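Local coordinates for protein beta-xylanase (PDB 7NWN) that probably binds plant cell-wall carbohydrate through this calcium-containing family 9 carbohydrate-binding module, part of a multimodular xylanase-glucuronoyl esterase, at residues A[80-90]-A[169-177]; A[162-170]-A[180-190]. All coordinates share one frame; numbering follows the deposited sequence.

Contact 1. Residues A[80-90]-A[169-177]. With CA (calcium ion), chain Q.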
ATOM      1  N   VAL A  80      17.202  -8.078  -8.061  1.00 36.98           N
ATOM      2  CA  VAL A  80      17.835  -6.990  -8.802  1.00 37.62           C
ATOM      3  C   VAL A  80      17.003  -5.720  -8.642  1.00 40.64           C
ATOM      4  O   VAL A  80      15.914  -5.649  -9.156  1.00 41.14           O
ATOM      5  CB  VAL A  80      17.996  -7.342 -10.301  1.00 43.94           C
ATOM      6  CG1 VAL A  80      18.671  -6.211 -11.071  1.00 37.25           C
ATOM      7  CG2 VAL A  80      18.721  -8.677 -10.525  1.00 42.11           C
ATOM      8  N   LEU A  81      17.533  -4.682  -7.999  1.00 40.01           N
ATOM      9  CA  LEU A  81      16.801  -3.434  -7.861  1.00 38.98           C
ATOM     10  C   LEU A  81      17.318  -2.431  -8.876  1.00 41.61           C
ATOM     11  O   LEU A  81      18.513  -2.178  -8.966  1.00 43.96           O
ATOM     12  CB  LEU A  81      16.934  -2.878  -6.440  1.00 33.86           C
ATOM     13  CG  LEU A  81      16.461  -3.853  -5.354  1.00 37.76           C
ATOM     14  CD1 LEU A  81      16.590  -3.209  -3.975  1.00 37.31           C
ATOM     15  CD2 LEU A  81      15.021  -4.314  -5.640  1.00 34.40           C
ATOM     16  N   ASN A  82      16.384  -1.821  -9.602  1.00 37.71           N
ATOM     17  CA  ASN A  82      16.743  -0.846 -10.612  1.00 39.12           C
ATOM     18  C   ASN A  82      15.761   0.332 -10.568  1.00 35.06           C
ATOM     19  O   ASN A  82      14.559   0.134 -10.517  1.00 35.73           O
ATOM     20  CB  ASN A  82      16.739  -1.522 -11.988  1.00 37.17           C
ATOM     21  CG  ASN A  82      17.350  -0.565 -12.983  1.00 45.74           C
ATOM     22  OD1 ASN A  82      16.716   0.435 -13.380  1.00 45.97           O
ATOM     23  ND2 ASN A  82      18.611  -0.817 -13.321  1.00 42.84           N
ATOM     24  N   SER A  83      16.292   1.530 -10.565  1.00 34.16           N
ATOM     25  CA  SER A  83      15.509   2.743 -10.621  1.00 38.85           C
ATOM     26  C   SER A  83      16.199   3.731 -11.565  1.00 36.97           C
ATOM     27  O   SER A  83      16.016   4.936 -11.390  1.00 41.02           O
ATOM     28  CB  SER A  83      15.350   3.390  -9.252  1.00 41.48           C
ATOM     29  OG  SER A  83      16.587   3.524  -8.560  1.00 40.90           O
ATOM     30  N   ALA A  84      16.917   3.228 -12.583  1.00 40.09           N
ATOM     31  CA  ALA A  84      17.581   4.135 -13.531  1.00 44.52           C
ATOM     32  C   ALA A  84      16.607   4.799 -14.533  1.00 42.61           C
ATOM     33  O   ALA A  84      16.859   5.916 -14.944  1.00 47.43           O
ATOM     34  CB  ALA A  84      18.763   3.453 -14.189  1.00 42.53           C
ATOM     35  N   ASN A  85      15.451   4.183 -14.864  1.00 41.32           N
ATOM     36  CA  ASN A  85      14.476   4.779 -15.789  1.00 41.76           C
ATOM     37  C   ASN A  85      13.881   6.050 -15.190  1.00 45.25           C
ATOM     38  O   ASN A  85      13.565   6.055 -14.013  1.00 52.44           O
ATOM     39  CB  ASN A  85      13.345   3.792 -16.112  1.00 42.98           C
ATOM     40  CG  ASN A  85      12.602   4.099 -17.402  1.00 44.97           C
ATOM     41  OD1 ASN A  85      12.022   5.176 -17.567  1.00 43.63           O
ATOM     42  ND2 ASN A  85      12.603   3.148 -18.316  1.00 39.90           N
ATOM     43  N   SER A  86      13.680   7.121 -15.977  1.00 43.94           N
ATOM     44  CA  SER A  86      13.105   8.342 -15.411  1.00 43.85           C
ATOM     45  C   SER A  86      11.579   8.252 -15.271  1.00 42.16           C
ATOM     46  O   SER A  86      10.967   9.100 -14.628  1.00 46.97           O
ATOM     47  CB  SER A  86      13.493   9.556 -16.209  1.00 51.88           C
ATOM     48  OG  SER A  86      12.982   9.387 -17.518  1.00 61.12           O
ATOM     49  N   THR A  87      10.945   7.261 -15.908  1.00 40.82           N
ATOM     50  CA  THR A  87       9.522   7.040 -15.701  1.00 44.41           C
ATOM     51  C   THR A  87       9.351   6.287 -14.380  1.00 44.09           C
ATOM     52  O   THR A  87       9.843   5.164 -14.241  1.00 41.91           O
ATOM     53  CB  THR A  87       8.890   6.212 -16.836  1.00 44.62           C
ATOM     54  OG1 THR A  87       9.165   6.889 -18.060  1.00 49.51           O
ATOM     55  CG2 THR A  87       7.384   6.054 -16.712  1.00 48.08           C
ATOM     56  N   PRO A  88       8.628   6.879 -13.394  1.00 43.65           N
ATOM     57  CA  PRO A  88       8.440   6.272 -12.069  1.00 37.23           C
ATOM     58  C   PRO A  88       7.990   4.819 -12.038  1.00 39.47           C
ATOM     59  O   PRO A  88       8.571   4.040 -11.266  1.00 37.20           O
ATOM     60  CB  PRO A  88       7.463   7.224 -11.349  1.00 39.82           C
ATOM     61  CG  PRO A  88       7.714   8.582 -12.040  1.00 41.30           C
ATOM     62  CD  PRO A  88       8.022   8.221 -13.481  1.00 44.45           C
ATOM     63  N   TYR A  89       7.001   4.444 -12.877  1.00 39.08           N
ATOM     64  CA  TYR A  89       6.492   3.089 -12.766  1.00 40.11           C
ATOM     65  C   TYR A  89       7.434   2.113 -13.481  1.00 39.71           C
ATOM     66  O   TYR A  89       7.198   0.906 -13.402  1.00 40.07           O
ATOM     67  CB  TYR A  89       5.077   2.910 -13.307  1.00 42.45           C
ATOM     68  CG  TYR A  89       4.924   3.227 -14.779  1.00 57.30           C
ATOM     69  CD1 TYR A  89       5.207   2.277 -15.768  1.00 53.20           C
ATOM     70  CD2 TYR A  89       4.445   4.470 -15.176  1.00 58.04           C
ATOM     71  CE1 TYR A  89       5.040   2.569 -17.113  1.00 68.76           C
ATOM     72  CE2 TYR A  89       4.268   4.772 -16.515  1.00 66.19           C
ATOM     73  CZ  TYR A  89       4.571   3.824 -17.483  1.00 73.38           C
ATOM     74  OH  TYR A  89       4.385   4.117 -18.807  1.00 89.73           O
ATOM     75  N   GLN A  90       8.481   2.644 -14.141  1.00 36.60           N
ATOM     76  CA  GLN A  90       9.505   1.769 -14.729  1.00 46.21           C
ATOM     77  C   GLN A  90      10.686   1.536 -13.771  1.00 43.52           C
ATOM     78  O   GLN A  90      11.750   1.082 -14.192  1.00 42.58           O
ATOM     79  CB  GLN A  90       9.954   2.297 -16.099  1.00 42.88           C
ATOM     80  CG  GLN A  90       8.817   2.280 -17.117  1.00 49.75           C
ATOM     81  CD  GLN A  90       9.202   1.496 -18.350  1.00 57.28           C
ATOM     82  OE1 GLN A  90       9.518   0.303 -18.312  1.00 47.09           O
ATOM     83  NE2 GLN A  90       9.251   2.208 -19.460  1.00 50.14           N
ATOM     84  N   ASN A 169       5.723  -2.849  -9.089  1.00 32.64           N
ATOM     85  CA  ASN A 169       6.403  -2.761 -10.381  1.00 35.41           C
ATOM     86  C   ASN A 169       7.789  -3.401 -10.238  1.00 35.98           C
ATOM     87  O   ASN A 169       8.576  -2.989  -9.372  1.00 33.74           O
ATOM     88  CB  ASN A 169       6.587  -1.300 -10.736  1.00 30.28           C
ATOM     89  CG  ASN A 169       5.233  -0.602 -10.835  1.00 32.20           C
ATOM     90  OD1 ASN A 169       4.284  -1.147 -11.418  1.00 37.37           O
ATOM     91  ND2 ASN A 169       5.146   0.615 -10.315  1.00 33.00           N
ATOM     92  N   GLU A 170       8.050  -4.418 -11.067  1.00 34.09           N
ATOM     93  CA  GLU A 170       9.350  -5.049 -11.109  1.00 38.76           C
ATOM     94  C   GLU A 170      10.130  -4.615 -12.343  1.00 39.52           C
ATOM     95  O   GLU A 170       9.685  -4.878 -13.465  1.00 40.82           O
ATOM     96  CB  GLU A 170       9.314  -6.564 -11.188  1.00 41.79           C
ATOM     97  CG  GLU A 170      10.800  -7.008 -11.127  1.00 47.91           C
ATOM     98  CD  GLU A 170      10.999  -8.383 -11.679  1.00 58.65           C
ATOM     99  OE1 GLU A 170       9.971  -9.121 -11.856  1.00 56.10           O
ATOM    100  OE2 GLU A 170      12.157  -8.703 -11.922  1.00 65.15           O
ATOM    101  N   ALA A 171      11.287  -3.987 -12.105  1.00 33.78           N
ATOM    102  CA  ALA A 171      12.187  -3.550 -13.162  1.00 39.83           C
ATOM    103  C   ALA A 171      13.402  -4.469 -13.195  1.00 41.43           C
ATOM    104  O   ALA A 171      13.758  -5.000 -12.159  1.00 41.07           O
ATOM    105  CB  ALA A 171      12.636  -2.132 -12.973  1.00 30.83           C
ATOM    106  N   ASP A 172      14.091  -4.578 -14.343  1.00 47.57           N
ATOM    107  CA  ASP A 172      15.281  -5.436 -14.411  1.00 43.49           C
ATOM    108  C   ASP A 172      16.519  -4.582 -14.687  1.00 46.86           C
ATOM    109  O   ASP A 172      16.425  -3.345 -14.713  1.00 37.45           O
ATOM    110  CB  ASP A 172      15.065  -6.593 -15.393  1.00 44.90           C
ATOM    111  CG  ASP A 172      15.081  -6.161 -16.863  1.00 43.86           C
ATOM    112  OD1 ASP A 172      15.220  -4.923 -17.179  1.00 41.74           O
ATOM    113  OD2 ASP A 172      14.945  -7.068 -17.685  1.00 57.02           O
ATOM    114  N   SER A 173      17.672  -5.237 -14.945  1.00 44.50           N
ATOM    115  CA  SER A 173      18.902  -4.478 -15.122  1.00 47.89           C
ATOM    116  C   SER A 173      18.918  -3.702 -16.435  1.00 44.14           C
ATOM    117  O   SER A 173      19.800  -2.866 -16.621  1.00 48.66           O
ATOM    118  CB  SER A 173      20.128  -5.339 -14.991  1.00 51.20           C
ATOM    119  OG  SER A 173      20.066  -6.406 -15.903  1.00 58.25           O
ATOM    120  N   SER A 174      17.931  -3.927 -17.325  1.00 47.91           N
ATOM    121  CA  SER A 174      17.771  -3.036 -18.483  1.00 46.47           C
ATOM    122  C   SER A 174      17.096  -1.710 -18.110  1.00 50.39           C
ATOM    123  O   SER A 174      16.875  -0.881 -18.981  1.00 47.34           O
ATOM    124  CB  SER A 174      17.053  -3.717 -19.630  1.00 54.27           C
ATOM    125  OG  SER A 174      15.651  -3.832 -19.363  1.00 57.39           O
ATOM    126  N   ALA A 175      16.733  -1.486 -16.828  1.00 44.53           N
ATOM    127  CA  ALA A 175      16.158  -0.201 -16.437  1.00 39.77           C
ATOM    128  C   ALA A 175      14.763   0.036 -17.048  1.00 35.97           C
ATOM    129  O   ALA A 175      14.418   1.151 -17.444  1.00 43.14           O
ATOM    130  CB  ALA A 175      17.124   0.914 -16.748  1.00 40.16           C
ATOM    131  N   ARG A 176      13.964  -1.030 -17.130  1.00 41.76           N
ATOM    132  CA  ARG A 176      12.589  -1.008 -17.619  1.00 40.88           C
ATOM    133  C   ARG A 176      11.759  -1.917 -16.718  1.00 40.78           C
ATOM    134  O   ARG A 176      12.241  -2.957 -16.286  1.00 37.71           O
ATOM    135  CB  ARG A 176      12.507  -1.727 -18.978  1.00 41.88           C
ATOM    136  CG  ARG A 176      12.705  -0.834 -20.196  1.00 54.11           C
ATOM    137  CD  ARG A 176      14.030  -0.886 -20.914  1.00 51.56           C
ATOM    138  NE  ARG A 176      14.349  -2.276 -21.220  1.00 51.88           N
ATOM    139  CZ  ARG A 176      14.442  -2.794 -22.451  1.00 49.84           C
ATOM    140  NH1 ARG A 176      14.238  -2.022 -23.507  1.00 45.42           N
ATOM    141  NH2 ARG A 176      14.764  -4.075 -22.604  1.00 44.00           N
ATOM    142  N   ARG A 177      10.461  -1.638 -16.594  1.00 38.33           N
ATOM    143  CA  ARG A 177       9.573  -2.590 -15.937  1.00 41.25           C
ATOM    144  C   ARG A 177       9.351  -3.803 -16.840  1.00 39.24           C
ATOM    145  O   ARG A 177       9.059  -3.635 -18.013  1.00 42.97           O
ATOM    146  CB  ARG A 177       8.240  -1.917 -15.568  1.00 34.21           C
ATOM    147  CG  ARG A 177       7.260  -2.893 -14.918  1.00 38.01           C
ATOM    148  CD  ARG A 177       6.081  -2.128 -14.311  1.00 42.82           C
ATOM    149  NE  ARG A 177       5.114  -1.976 -15.386  1.00 49.15           N
ATOM    150  CZ  ARG A 177       3.979  -1.276 -15.319  1.00 55.05           C
ATOM    151  NH1 ARG A 177       3.641  -0.631 -14.211  1.00 45.19           N
ATOM    152  NH2 ARG A 177       3.204  -1.211 -16.385  1.00 47.46           N
TER
HETATM  153 CA    CA Q 316      13.784  -5.666  -9.884  1.00 50.34          CA
HETATM  154  O   HOH W   1      14.318  -7.886 -11.106  1.00 35.41           O
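The guanidinium of Arg177 has Tyr89 on one face: CD1 sits 3.6 Å above its plane, displaced toward the rim, and the two planes are 41° apart, too far for a parallel stack. At the guanidinium's edge, in plane, lies CG of Asn169, whose OD1 accepts from Arg177 NH1 and also from Gln167. One face of the Tyr89 ring is covered by Thr87 CG2, again off centre. With chi1 of Tyr89 at 61°, CG stands between backbone N and carbonyl carbon, which puts CD1 3.7 Å from Arg177 NH1.

Two amides tie the two segments directly. Asn85 ND2 donates to Ala175 O at 2.8 Å, the acceptor close to its amide plane, while its OD1 closes an Asx turn by accepting from Thr87 N on a lone pair. Gln90 is bent at chi2 (-124°), and its OE1 takes Arg177 N at 2.8 Å, likewise on a lone pair.

Segment 80-90 is a loop, and 169-177 the end of strand 161-171 with the turn that follows it, at one end of the family 9 module's beta-sandwich; they share a calcium ion. Val80 O binds it at 2.2 Å and Ala171 O at 2.4 Å; Asp78 and Asp92 join the site, and a coordinated water donates to Glu170 OE2. Beside it, Asn82 lies against the type I turn from Asp172 to Ala175, its CB 3.3 Å from Asp172 O.

Contact 2. Residues A[162-170]-A[180-190]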
ATOM      1  N   MET A 162     -13.416   1.000   2.401  1.00 41.56           N
ATOM      2  CA  MET A 162     -12.774   1.776   1.345  1.00 40.84           C
ATOM      3  C   MET A 162     -12.395   0.855   0.180  1.00 37.33           C
ATOM      4  O   MET A 162     -12.261  -0.356   0.348  1.00 38.35           O
ATOM      5  CB  MET A 162     -11.550   2.535   1.864  1.00 41.76           C
ATOM      6  CG  MET A 162     -11.932   3.576   2.894  1.00 44.75           C
ATOM      7  SD  MET A 162     -10.540   4.454   3.679  1.00 47.09           S
ATOM      8  CE  MET A 162      -9.843   3.144   4.664  1.00 48.61           C
ATOM      9  N   GLY A 163     -12.296   1.439  -1.021  1.00 39.64           N
ATOM     10  CA  GLY A 163     -11.653   0.708  -2.098  1.00 37.24           C
ATOM     11  C   GLY A 163     -10.128   0.821  -1.935  1.00 36.77           C
ATOM     12  O   GLY A 163      -9.616   1.871  -1.536  1.00 35.79           O
ATOM     13  N   PHE A 164      -9.431  -0.263  -2.271  1.00 36.73           N
ATOM     14  CA  PHE A 164      -7.987  -0.301  -2.114  1.00 41.08           C
ATOM     15  C   PHE A 164      -7.410  -1.175  -3.223  1.00 36.29           C
ATOM     16  O   PHE A 164      -7.962  -2.235  -3.505  1.00 40.30           O
ATOM     17  CB  PHE A 164      -7.686  -0.884  -0.722  1.00 39.09           C
ATOM     18  CG  PHE A 164      -6.235  -1.140  -0.428  1.00 36.06           C
ATOM     19  CD1 PHE A 164      -5.421  -0.098  -0.000  1.00 34.76           C
ATOM     20  CD2 PHE A 164      -5.694  -2.396  -0.612  1.00 33.30           C
ATOM     21  CE1 PHE A 164      -4.075  -0.332   0.231  1.00 34.52           C
ATOM     22  CE2 PHE A 164      -4.332  -2.608  -0.410  1.00 32.94           C
ATOM     23  CZ  PHE A 164      -3.549  -1.585   0.038  1.00 30.70           C
ATOM     24  N   GLU A 165      -6.220  -0.811  -3.718  1.00 40.01           N
ATOM     25  CA  GLU A 165      -5.400  -1.712  -4.525  1.00 37.51           C
ATOM     26  C   GLU A 165      -3.926  -1.557  -4.093  1.00 35.51           C
ATOM     27  O   GLU A 165      -3.544  -0.506  -3.589  1.00 33.62           O
ATOM     28  CB  GLU A 165      -5.633  -1.436  -6.033  1.00 38.73           C
ATOM     29  CG  GLU A 165      -4.737  -2.206  -7.027  1.00 35.91           C
ATOM     30  CD  GLU A 165      -4.795  -3.729  -7.019  1.00 39.37           C
ATOM     31  OE1 GLU A 165      -4.907  -4.361  -5.921  1.00 41.28           O
ATOM     32  OE2 GLU A 165      -4.722  -4.327  -8.121  1.00 42.56           O
ATOM     33  N   PHE A 166      -3.149  -2.627  -4.309  1.00 33.03           N
ATOM     34  CA  PHE A 166      -1.714  -2.720  -4.101  1.00 36.48           C
ATOM     35  C   PHE A 166      -1.079  -3.293  -5.382  1.00 38.11           C
ATOM     36  O   PHE A 166      -1.541  -4.300  -5.914  1.00 36.33           O
ATOM     37  CB  PHE A 166      -1.427  -3.613  -2.885  1.00 33.21           C
ATOM     38  CG  PHE A 166       0.041  -3.751  -2.573  1.00 34.30           C
ATOM     39  CD1 PHE A 166       0.748  -2.737  -1.934  1.00 34.50           C
ATOM     40  CD2 PHE A 166       0.730  -4.888  -2.998  1.00 33.74           C
ATOM     41  CE1 PHE A 166       2.112  -2.874  -1.708  1.00 36.20           C
ATOM     42  CE2 PHE A 166       2.093  -5.012  -2.774  1.00 35.81           C
ATOM     43  CZ  PHE A 166       2.773  -3.998  -2.132  1.00 35.45           C
ATOM     44  N   GLN A 167       0.011  -2.670  -5.832  1.00 37.00           N
ATOM     45  CA  GLN A 167       0.775  -3.121  -6.991  1.00 35.24           C
ATOM     46  C   GLN A 167       2.292  -3.021  -6.723  1.00 33.87           C
ATOM     47  O   GLN A 167       2.771  -2.065  -6.121  1.00 31.94           O
ATOM     48  CB  GLN A 167       0.463  -2.216  -8.186  1.00 34.34           C
ATOM     49  CG  GLN A 167       1.018  -2.768  -9.501  1.00 35.86           C
ATOM     50  CD  GLN A 167       0.510  -1.917 -10.646  1.00 40.52           C
ATOM     51  OE1 GLN A 167      -0.699  -1.816 -10.909  1.00 38.05           O
ATOM     52  NE2 GLN A 167       1.442  -1.276 -11.320  1.00 35.61           N
ATOM     53  N   VAL A 168       3.038  -4.007  -7.252  1.00 33.81           N
ATOM     54  CA  VAL A 168       4.483  -3.919  -7.308  1.00 35.33           C
ATOM     55  C   VAL A 168       4.856  -3.797  -8.778  1.00 35.11           C
ATOM     56  O   VAL A 168       4.404  -4.602  -9.578  1.00 33.71           O
ATOM     57  CB  VAL A 168       5.089  -5.203  -6.729  1.00 36.27           C
ATOM     58  CG1 VAL A 168       6.609  -5.305  -6.940  1.00 36.78           C
ATOM     59  CG2 VAL A 168       4.703  -5.373  -5.261  1.00 41.09           C
ATOM     60  N   ASN A 169       5.723  -2.849  -9.089  1.00 32.64           N
ATOM     61  CA  ASN A 169       6.403  -2.761 -10.381  1.00 35.41           C
ATOM     62  C   ASN A 169       7.789  -3.401 -10.238  1.00 35.98           C
ATOM     63  O   ASN A 169       8.576  -2.989  -9.372  1.00 33.74           O
ATOM     64  CB  ASN A 169       6.587  -1.300 -10.736  1.00 30.28           C
ATOM     65  CG  ASN A 169       5.233  -0.602 -10.835  1.00 32.20           C
ATOM     66  OD1 ASN A 169       4.284  -1.147 -11.418  1.00 37.37           O
ATOM     67  ND2 ASN A 169       5.146   0.615 -10.315  1.00 33.00           N
ATOM     68  N   GLU A 170       8.050  -4.418 -11.067  1.00 34.09           N
ATOM     69  CA  GLU A 170       9.350  -5.049 -11.109  1.00 38.76           C
ATOM     70  C   GLU A 170      10.130  -4.615 -12.343  1.00 39.52           C
ATOM     71  O   GLU A 170       9.685  -4.878 -13.465  1.00 40.82           O
ATOM     72  CB  GLU A 170       9.314  -6.564 -11.188  1.00 41.79           C
ATOM     73  CG  GLU A 170      10.800  -7.008 -11.127  1.00 47.91           C
ATOM     74  CD  GLU A 170      10.999  -8.383 -11.679  1.00 58.65           C
ATOM     75  OE1 GLU A 170       9.971  -9.121 -11.856  1.00 56.10           O
ATOM     76  OE2 GLU A 170      12.157  -8.703 -11.922  1.00 65.15           O
ATOM     77  N   THR A 180       4.461  -6.810 -13.338  1.00 38.13           N
ATOM     78  CA  THR A 180       3.655  -6.210 -12.297  1.00 35.67           C
ATOM     79  C   THR A 180       3.073  -7.323 -11.468  1.00 38.87           C
ATOM     80  O   THR A 180       2.879  -8.437 -11.963  1.00 37.53           O
ATOM     81  CB  THR A 180       2.526  -5.295 -12.791  1.00 38.45           C
ATOM     82  OG1 THR A 180       1.628  -6.092 -13.568  1.00 44.61           O
ATOM     83  CG2 THR A 180       3.015  -4.070 -13.526  1.00 39.00           C
ATOM     84  N   ILE A 181       2.868  -6.999 -10.188  1.00 37.58           N
ATOM     85  CA  ILE A 181       2.105  -7.848  -9.289  1.00 36.58           C
ATOM     86  C   ILE A 181       0.971  -7.009  -8.708  1.00 36.35           C
ATOM     87  O   ILE A 181       1.206  -5.871  -8.297  1.00 40.57           O
ATOM     88  CB  ILE A 181       3.002  -8.423  -8.187  1.00 41.70           C
ATOM     89  CG1 ILE A 181       4.358  -8.892  -8.741  1.00 40.41           C
ATOM     90  CG2 ILE A 181       2.260  -9.544  -7.450  1.00 39.55           C
ATOM     91  CD1 ILE A 181       5.269  -9.501  -7.687  1.00 37.68           C
ATOM     92  N   ASN A 182      -0.247  -7.570  -8.715  1.00 35.98           N
ATOM     93  CA  ASN A 182      -1.416  -6.878  -8.201  1.00 36.86           C
ATOM     94  C   ASN A 182      -2.143  -7.738  -7.167  1.00 35.85           C
ATOM     95  O   ASN A 182      -2.048  -8.964  -7.207  1.00 36.82           O
ATOM     96  CB  ASN A 182      -2.388  -6.460  -9.294  1.00 38.47           C
ATOM     97  CG  ASN A 182      -1.849  -5.278 -10.052  1.00 39.16           C
ATOM     98  OD1 ASN A 182      -0.953  -5.461 -10.893  1.00 44.12           O
ATOM     99  ND2 ASN A 182      -2.322  -4.088  -9.697  1.00 37.85           N
ATOM    100  N   MET A 183      -2.824  -7.065  -6.230  1.00 37.40           N
ATOM    101  CA  MET A 183      -3.607  -7.769  -5.219  1.00 39.56           C
ATOM    102  C   MET A 183      -4.964  -8.149  -5.848  1.00 37.02           C
ATOM    103  O   MET A 183      -5.344  -9.312  -5.790  1.00 40.57           O
ATOM    104  CB  MET A 183      -3.810  -6.917  -3.939  1.00 32.28           C
ATOM    105  CG  MET A 183      -4.593  -7.654  -2.829  1.00 32.84           C
ATOM    106  SD  MET A 183      -3.722  -9.100  -2.274  1.00 43.18           S
ATOM    107  CE  MET A 183      -5.103 -10.189  -1.958  1.00 43.03           C
ATOM    108  N   PHE A 184      -5.634  -7.170  -6.463  1.00 38.04           N
ATOM    109  CA  PHE A 184      -7.048  -7.234  -6.826  1.00 41.82           C
ATOM    110  C   PHE A 184      -7.317  -7.077  -8.336  1.00 48.24           C
ATOM    111  O   PHE A 184      -8.134  -7.801  -8.867  1.00 45.24           O
ATOM    112  CB  PHE A 184      -7.834  -6.171  -6.056  1.00 39.75           C
ATOM    113  CG  PHE A 184      -7.950  -6.456  -4.582  1.00 42.03           C
ATOM    114  CD1 PHE A 184      -8.495  -7.659  -4.122  1.00 44.09           C
ATOM    115  CD2 PHE A 184      -7.496  -5.527  -3.643  1.00 40.68           C
ATOM    116  CE1 PHE A 184      -8.612  -7.924  -2.756  1.00 42.47           C
ATOM    117  CE2 PHE A 184      -7.648  -5.787  -2.283  1.00 41.51           C
ATOM    118  CZ  PHE A 184      -8.180  -6.988  -1.838  1.00 39.47           C
ATOM    119  N   ASP A 185      -6.684  -6.126  -9.035  1.00 41.10           N
ATOM    120  CA  ASP A 185      -7.009  -5.881 -10.435  1.00 44.59           C
ATOM    121  C   ASP A 185      -6.115  -6.702 -11.376  1.00 47.35           C
ATOM    122  O   ASP A 185      -4.887  -6.602 -11.339  1.00 44.12           O
ATOM    123  CB  ASP A 185      -6.872  -4.394 -10.756  1.00 40.38           C
ATOM    124  CG  ASP A 185      -7.050  -4.088 -12.240  1.00 44.27           C
ATOM    125  OD1 ASP A 185      -7.962  -4.737 -12.873  1.00 44.73           O
ATOM    126  OD2 ASP A 185      -6.332  -3.170 -12.742  1.00 45.57           O
ATOM    127  N   ASN A 186      -6.734  -7.494 -12.264  1.00 47.20           N
ATOM    128  CA  ASN A 186      -5.957  -8.232 -13.260  1.00 51.51           C
ATOM    129  C   ASN A 186      -6.015  -7.591 -14.652  1.00 48.04           C
ATOM    130  O   ASN A 186      -5.573  -8.226 -15.589  1.00 49.65           O
ATOM    131  CB  ASN A 186      -6.317  -9.724 -13.328  1.00 48.21           C
ATOM    132  CG  ASN A 186      -7.756 -10.002 -13.750  1.00 50.56           C
ATOM    133  OD1 ASN A 186      -8.529  -9.112 -14.093  1.00 48.58           O
ATOM    134  ND2 ASN A 186      -8.134 -11.260 -13.706  1.00 58.73           N
ATOM    135  N   THR A 187      -6.500  -6.350 -14.793  1.00 45.94           N
ATOM    136  CA  THR A 187      -6.790  -5.818 -16.116  1.00 45.02           C
ATOM    137  C   THR A 187      -5.862  -4.676 -16.500  1.00 47.24           C
ATOM    138  O   THR A 187      -6.033  -4.113 -17.578  1.00 53.58           O
ATOM    139  CB  THR A 187      -8.226  -5.278 -16.252  1.00 41.78           C
ATOM    140  OG1 THR A 187      -8.341  -4.039 -15.556  1.00 45.31           O
ATOM    141  CG2 THR A 187      -9.308  -6.245 -15.808  1.00 46.65           C
ATOM    142  N   GLY A 188      -4.950  -4.268 -15.608  1.00 46.52           N
ATOM    143  CA  GLY A 188      -4.018  -3.189 -15.927  1.00 39.06           C
ATOM    144  C   GLY A 188      -4.654  -1.810 -15.828  1.00 43.66           C
ATOM    145  O   GLY A 188      -4.068  -0.837 -16.296  1.00 43.79           O
ATOM    146  N   ASN A 189      -5.816  -1.695 -15.149  1.00 39.63           N
ATOM    147  CA  ASN A 189      -6.566  -0.455 -15.320  1.00 47.62           C
ATOM    148  C   ASN A 189      -6.859   0.328 -14.041  1.00 49.13           C
ATOM    149  O   ASN A 189      -7.447   1.413 -14.136  1.00 47.24           O
ATOM    150  CB  ASN A 189      -7.822  -0.674 -16.158  1.00 53.38           C
ATOM    151  CG  ASN A 189      -7.572  -0.361 -17.618  1.00 63.74           C
ATOM    152  OD1 ASN A 189      -6.905   0.633 -17.951  1.00 58.25           O
ATOM    153  ND2 ASN A 189      -8.079  -1.230 -18.473  1.00 65.49           N
ATOM    154  N   ALA A 190      -6.418  -0.196 -12.881  1.00 43.34           N
ATOM    155  CA  ALA A 190      -6.580   0.469 -11.589  1.00 40.94           C
ATOM    156  C   ALA A 190      -6.093   1.898 -11.644  1.00 38.45           C
ATOM    157  O   ALA A 190      -6.600   2.752 -10.901  1.00 38.72           O
ATOM    158  CB  ALA A 190      -5.876  -0.286 -10.466  1.00 43.04           C
TER
HETATM  159  O   HOH W   2      -1.398  -3.967 -13.114  1.00 55.03           O
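Val168 and Ile181 form the hydrogen-bonded pair of an antiparallel beta hairpin, strands 161-171 and 177-182, within the larger sheet of the module. Their backbones exchange two bonds, Val168 N to Ile181 O at 2.8 Å and Ile181 N to Val168 O, and the strand segments run at 165°. Non-hydrogen-bonded pairs, Gln167 with Asn182 and Asn169 with Thr180, flank them. Past the end of strand 177-182, Met183 N still donates to Phe166 O.

Apolar contacts follow the same pairing. CB of Val168 and CB of Ile181 meet on one face of the sheet, Phe166 CB meets Met183 CB, and CE2 of Phe184 lies at the edge of the Phe164 ring, 4.3 Å from Phe164 CD2. Within 180-190, Met183 CG sits 3.5 Å above the centre of the Phe184 ring.

Among polar side chains, the buried carboxylate of Glu165 gathers the chain as it leaves the strand. A bend at chi2 (60°) turns it toward 182-185, where OE1 accepts Phe184 N on its syn lone pair and its own neighbour Phe166 N from above the plane. OE2 accepts Asp185 N at 2.8 Å and Asn182 ND2 at 2.9 Å, from opposite faces of the carboxylate. Replacing Glu165 by alanine is likely to leave the backbone N-H groups of Phe184 and Asp185 without their acceptor and to cost Asn182 ND2 one of its two. The second acceptor belongs to a side chain lying alongside: Asn182 ND2 donates to Gln167 OE1 at 3.0 Å, the oxygen 10° out of the Asn182 amide plane.

In the fold
Both contacts use strand 161-171 and share Asn169 and Glu170, yet their centres are about 17 Å apart: contact 2 pairs the strand with its hairpin partner, whereas contact 1 takes its end into the calcium-binding loops. Segment 169-177 leads directly into strand 177-182, so the turn packed in contact 1 is also the connection of the hairpin in contact 2. They touch where Arg177 NH1 lies 3.7 Å from Gln167 NE2. Contact 1 is at the surface, its centre about 19 Å from that of the chain, against about 10 Å for the buried contact 2. A hexaethylene glycol, probably from crystallisation, lies near Arg177 and Gln167.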